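Long-range contact in surface presentation of antigens protein SpaO (Salmonella typhimurium, PDB 4YX1), which takes part in the type III secretion pathway that presents the surface determinants Salmonella needs to enter mammalian cells: residues A[34-42]-A[49-57]. Sequence-based numbering, arbitrary orientation.
Sequences TNAELNVEI and LGNGELVQM
Ile-42 O accepts two amide hydrogens: one from Leu-49 N, 2.8 Å from Ile-42 O and nearly in line with the C=O bond, and a weak one from Gly-50 N, 3.5 Å from that same Ile-42 O; two consecutive residues thus face one, which defines a classic beta bulge. Beyond it the strands pair regularly: Ile-42 N donates to Gly-50 O, and Val-40 and Gly-52 exchange both amide bonds as an antiparallel hydrogen-bonded pair. Between them, Glu-41 and Asn-51 form the non-hydrogen-bonded pair.

Asn-51 shares a face with Glu-41, and its side chain meets that of Asn-39, with the amide planes 72° apart. Asn-39 OD1 lies 3.5 Å from Asn-51 CB, and a water adds a bridge, donating to Asn-39 OD1 and Glu-41 OE2 and accepting a weak bond from Asn-51 ND2. Arg-13 forms a salt bridge with Glu-41 OE1. A second water spans Leu-38 O and Asn-51 OD1.

Ahead of Val-40, residues 36-38 form a 3-10 turn, yet Leu-54 N still donates a hydrogen bond to Glu-37 O at 3.0 Å, with an N-H...O angle of 167°. With CG trans to the backbone N (chi1 174°) and an extended chain, Glu-53 runs alongside Leu-38, whose CD2 lies 3.5 Å from Glu-53 OE2; Glu-53 OE1 is hydrogen-bonded to His-66 NE2. On the other face Val-40 CG2 packs against Leu-54 CB at 4.1 Å, and Ile-42 CD1 lies over the backbone of Gly-50, 4.0 Å from its carbonyl C. The whole is a bulged antiparallel beta hairpin, strands 40-44 and 47-56, within the FliN C-terminal-like domain of SpaO.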
ATOM      1  N   THR A  34       3.630  11.302  -8.742  1.00 17.75           N
ATOM      2  CA  THR A  34       3.381  12.481  -7.933  1.00 21.54           C
ATOM      3  C   THR A  34       2.063  12.324  -7.178  1.00 22.33           C
ATOM      4  O   THR A  34       1.053  11.929  -7.758  1.00 23.36           O
ATOM      5  CB  THR A  34       3.322  13.754  -8.801  1.00 24.70           C
ATOM      6  OG1 THR A  34       4.470  13.812  -9.660  1.00 27.02           O
ATOM      7  CG2 THR A  34       3.265  14.999  -7.928  1.00 26.20           C
ATOM      8  N   ASN A  35       2.088  12.587  -5.879  1.00 21.88           N
ATOM      9  CA  ASN A  35       0.866  12.545  -5.066  1.00 23.05           C
ATOM     10  C   ASN A  35       0.147  11.185  -4.994  1.00 18.75           C
ATOM     11  O   ASN A  35      -1.041  11.124  -4.685  1.00 15.96           O
ATOM     12  CB  ASN A  35      -0.127  13.596  -5.561  1.00 27.44           C
ATOM     13  CG  ASN A  35       0.430  15.002  -5.495  1.00 30.11           C
ATOM     14  OD1 ASN A  35       0.312  15.766  -6.447  1.00 31.30           O
ATOM     15  ND2 ASN A  35       1.044  15.348  -4.368  1.00 31.41           N
ATOM     16  N   ALA A  36       0.859  10.096  -5.252  1.00 16.08           N
ATOM     17  CA  ALA A  36       0.342   8.786  -4.869  1.00 14.07           C
ATOM     18  C   ALA A  36      -0.045   8.829  -3.385  1.00 12.22           C
ATOM     19  O   ALA A  36      -1.038   8.233  -2.967  1.00 11.96           O
ATOM     20  CB  ALA A  36       1.376   7.689  -5.136  1.00 15.37           C
ATOM     21  N   GLU A  37       0.727   9.576  -2.600  1.00 12.69           N
ATOM     22  CA  GLU A  37       0.484   9.695  -1.160  1.00 13.34           C
ATOM     23  C   GLU A  37      -0.842  10.369  -0.801  1.00 10.81           C
ATOM     24  O   GLU A  37      -1.278  10.289   0.347  1.00 10.71           O
ATOM     25  CB  GLU A  37       1.633  10.464  -0.495  1.00 17.48           C
ATOM     26  CG  GLU A  37       1.656  11.949  -0.836  1.00 21.42           C
ATOM     27  CD  GLU A  37       2.893  12.650  -0.316  1.00 25.44           C
ATOM     28  OE1 GLU A  37       4.001  12.367  -0.827  1.00 27.61           O
ATOM     29  OE2 GLU A  37       2.758  13.485   0.604  1.00 27.11           O
ATOM     30  N   LEU A  38      -1.467  11.043  -1.770  1.00  9.32           N
ATOM     31  CA  LEU A  38      -2.773  11.673  -1.543  1.00 10.49           C
ATOM     32  C   LEU A  38      -3.928  10.703  -1.757  1.00 11.61           C
ATOM     33  O   LEU A  38      -5.087  11.061  -1.569  1.00 12.75           O
ATOM     34  CB  LEU A  38      -2.963  12.877  -2.466  1.00 11.29           C
ATOM     35  CG  LEU A  38      -1.915  13.986  -2.371  1.00 13.01           C
ATOM     36  CD1 LEU A  38      -2.315  15.168  -3.242  1.00 13.76           C
ATOM     37  CD2 LEU A  38      -1.711  14.427  -0.928  1.00 15.55           C
ATOM     38  N   ASN A  39      -3.608   9.482  -2.169  1.00 10.71           N
ATOM     39  CA  ASN A  39      -4.617   8.485  -2.481  1.00 11.07           C
ATOM     40  C   ASN A  39      -4.193   7.121  -1.965  1.00  9.54           C
ATOM     41  O   ASN A  39      -4.095   6.149  -2.723  1.00  9.87           O
ATOM     42  CB  ASN A  39      -4.876   8.424  -3.990  1.00 13.94           C
ATOM     43  CG  ASN A  39      -6.078   7.559  -4.345  1.00 16.52           C
ATOM     44  OD1 ASN A  39      -7.045   7.471  -3.587  1.00 17.33           O
ATOM     45  ND2 ASN A  39      -6.007   6.894  -5.484  1.00 18.87           N
ATOM     46  N   VAL A  40      -3.930   7.052  -0.668  1.00  8.03           N
ATOM     47  CA  VAL A  40      -3.727   5.763  -0.028  1.00  7.32           C
ATOM     48  C   VAL A  40      -5.061   5.057   0.006  1.00  7.22           C
ATOM     49  O   VAL A  40      -6.046   5.610   0.467  1.00  9.89           O
ATOM     50  CB  VAL A  40      -3.165   5.895   1.385  1.00  7.89           C
ATOM     51  CG1 VAL A  40      -3.021   4.510   2.026  1.00  9.66           C
ATOM     52  CG2 VAL A  40      -1.824   6.617   1.330  1.00 10.38           C
ATOM     53  N   GLU A  41      -5.114   3.857  -0.536  1.00  6.22           N
ATOM     54  CA  GLU A  41      -6.368   3.147  -0.642  1.00  6.41           C
ATOM     55  C   GLU A  41      -6.466   2.068   0.414  1.00  6.85           C
ATOM     56  O   GLU A  41      -5.507   1.333   0.659  1.00  9.21           O
ATOM     57  CB  GLU A  41      -6.500   2.566  -2.035  1.00  7.27           C
ATOM     58  CG  GLU A  41      -6.658   3.650  -3.082  1.00  9.07           C
ATOM     59  CD  GLU A  41      -6.790   3.091  -4.470  1.00 11.33           C
ATOM     60  OE1 GLU A  41      -5.837   2.436  -4.927  1.00 13.60           O
ATOM     61  OE2 GLU A  41      -7.843   3.301  -5.108  1.00 13.17           O
ATOM     62  N   ILE A  42      -7.619   1.984   1.052  1.00  6.79           N
ATOM     63  CA  ILE A  42      -7.879   0.968   2.052  1.00  7.48           C
ATOM     64  C   ILE A  42      -8.708  -0.124   1.406  1.00  6.91           C
ATOM     65  O   ILE A  42      -9.825   0.135   0.966  1.00  7.63           O
ATOM     66  CB  ILE A  42      -8.600   1.570   3.264  1.00  9.43           C
ATOM     67  CG1 ILE A  42      -7.779   2.743   3.805  1.00 12.61           C
ATOM     68  CG2 ILE A  42      -8.845   0.520   4.350  1.00 10.97           C
ATOM     69  CD1 ILE A  42      -8.605   3.832   4.356  1.00 16.78           C
ATOM     70  N   LEU A  49     -12.436   0.188   0.094  1.00  9.51           N
ATOM     71  CA  LEU A  49     -13.314   0.651   1.170  1.00 11.93           C
ATOM     72  C   LEU A  49     -13.262   2.145   1.389  1.00 11.84           C
ATOM     73  O   LEU A  49     -14.194   2.734   1.916  1.00 12.71           O
ATOM     74  CB  LEU A  49     -12.950   0.000   2.495  1.00 15.77           C
ATOM     75  CG  LEU A  49     -13.277  -1.452   2.752  1.00 19.66           C
ATOM     76  CD1 LEU A  49     -13.170  -1.676   4.251  1.00 20.85           C
ATOM     77  CD2 LEU A  49     -14.667  -1.772   2.252  1.00 20.80           C
ATOM     78  N   GLY A  50     -12.137   2.756   1.058  1.00 11.53           N
ATOM     79  CA  GLY A  50     -11.968   4.157   1.357  1.00 11.10           C
ATOM     80  C   GLY A  50     -10.602   4.604   0.923  1.00  9.28           C
ATOM     81  O   GLY A  50      -9.785   3.797   0.476  1.00  8.93           O
ATOM     82  N   ASN A  51     -10.349   5.893   1.053  1.00  9.54           N
ATOM     83  CA  ASN A  51      -9.032   6.384   0.736  1.00 10.20           C
ATOM     84  C   ASN A  51      -8.676   7.563   1.599  1.00  8.27           C
ATOM     85  O   ASN A  51      -9.534   8.189   2.235  1.00  8.74           O
ATOM     86  CB  ASN A  51      -8.918   6.756  -0.737  1.00 14.13           C
ATOM     87  CG  ASN A  51      -9.923   7.793  -1.148  1.00 16.70           C
ATOM     88  OD1 ASN A  51      -9.869   8.933  -0.693  1.00 18.50           O
ATOM     89  ND2 ASN A  51     -10.849   7.411  -2.025  1.00 18.57           N
ATOM     90  N   GLY A  52      -7.395   7.850   1.632  1.00  8.26           N
ATOM     91  CA  GLY A  52      -6.897   8.889   2.485  1.00  8.07           C
ATOM     92  C   GLY A  52      -5.521   9.332   2.068  1.00  8.15           C
ATOM     93  O   GLY A  52      -5.044   9.038   0.970  1.00 10.13           O
ATOM     94  N   GLU A  53      -4.876  10.038   2.977  1.00  8.48           N
ATOM     95  CA  GLU A  53      -3.630  10.709   2.706  1.00  8.79           C
ATOM     96  C   GLU A  53      -2.617  10.290   3.735  1.00  7.31           C
ATOM     97  O   GLU A  53      -2.931  10.208   4.913  1.00  7.66           O
ATOM     98  CB  GLU A  53      -3.864  12.212   2.729  1.00 10.45           C
ATOM     99  CG  GLU A  53      -2.631  13.055   2.596  1.00 12.55           C
ATOM    100  CD  GLU A  53      -2.963  14.528   2.530  1.00 13.51           C
ATOM    101  OE1 GLU A  53      -4.154  14.892   2.527  1.00 14.32           O
ATOM    102  OE2 GLU A  53      -2.027  15.333   2.473  1.00 13.66           O
ATOM    103  N   LEU A  54      -1.405  10.001   3.283  1.00  7.88           N
ATOM    104  CA  LEU A  54      -0.346   9.623   4.198  1.00  9.57           C
ATOM    105  C   LEU A  54       0.110  10.830   5.025  1.00  9.62           C
ATOM    106  O   LEU A  54       0.331  11.920   4.487  1.00 11.99           O
ATOM    107  CB  LEU A  54       0.812   9.020   3.410  1.00 11.34           C
ATOM    108  CG  LEU A  54       1.861   8.209   4.154  1.00 13.37           C
ATOM    109  CD1 LEU A  54       1.231   6.980   4.760  1.00 13.57           C
ATOM    110  CD2 LEU A  54       2.948   7.828   3.179  1.00 14.32           C
ATOM    111  N   VAL A  55       0.226  10.627   6.335  1.00  7.77           N
ATOM    112  CA  VAL A  55       0.615  11.684   7.275  1.00  9.10           C
ATOM    113  C   VAL A  55       1.732  11.165   8.161  1.00  9.37           C
ATOM    114  O   VAL A  55       1.709  10.008   8.570  1.00 11.88           O
ATOM    115  CB  VAL A  55      -0.580  12.118   8.157  1.00 12.25           C
ATOM    116  CG1 VAL A  55      -0.145  13.056   9.287  1.00 14.88           C
ATOM    117  CG2 VAL A  55      -1.665  12.754   7.303  1.00 14.10           C
ATOM    118  N   GLN A  56       2.725  11.999   8.443  1.00 10.04           N
ATOM    119  CA  GLN A  56       3.706  11.640   9.459  1.00 12.08           C
ATOM    120  C   GLN A  56       3.196  12.096  10.808  1.00 11.49           C
ATOM    121  O   GLN A  56       3.030  13.293  11.044  1.00 13.27           O
ATOM    122  CB  GLN A  56       5.067  12.272   9.181  1.00 15.57           C
ATOM    123  CG  GLN A  56       6.053  12.056  10.325  1.00 18.58           C
ATOM    124  CD  GLN A  56       6.544  10.635  10.407  1.00 23.04           C
ATOM    125  OE1 GLN A  56       7.300  10.176   9.548  1.00 26.43           O
ATOM    126  NE2 GLN A  56       6.111   9.923  11.434  1.00 23.77           N
HETATM  127  N   MSE A  57       2.910  11.135  11.675  1.00 11.78           N
HETATM  128  CA  MSE A  57       2.431  11.414  13.022  1.00 13.08           C
HETATM  129  C   MSE A  57       3.634  11.443  13.960  1.00 14.44           C
HETATM  130  O   MSE A  57       4.780  11.376  13.507  1.00 15.62           O
HETATM  131  CB  MSE A  57       1.405  10.362  13.452  1.00 13.72           C
HETATM  132  CG  MSE A  57       0.243  10.202  12.475  1.00 15.38           C
HETATM  133 SE   MSE A  57      -1.041   8.858  13.041  1.00 19.18          SE
HETATM  134  CE  MSE A  57      -1.672   9.715  14.670  1.00 18.14           C
TER
HETATM  135  O   HOH W   1       0.498  13.645   2.163  1.00 16.45           O
HETATM  136  O   HOH W   2      -7.570  10.646  -0.299  1.00 20.16           O
HETATM  137  O   HOH W   3      -9.224   5.551  -4.144  1.00 19.06           O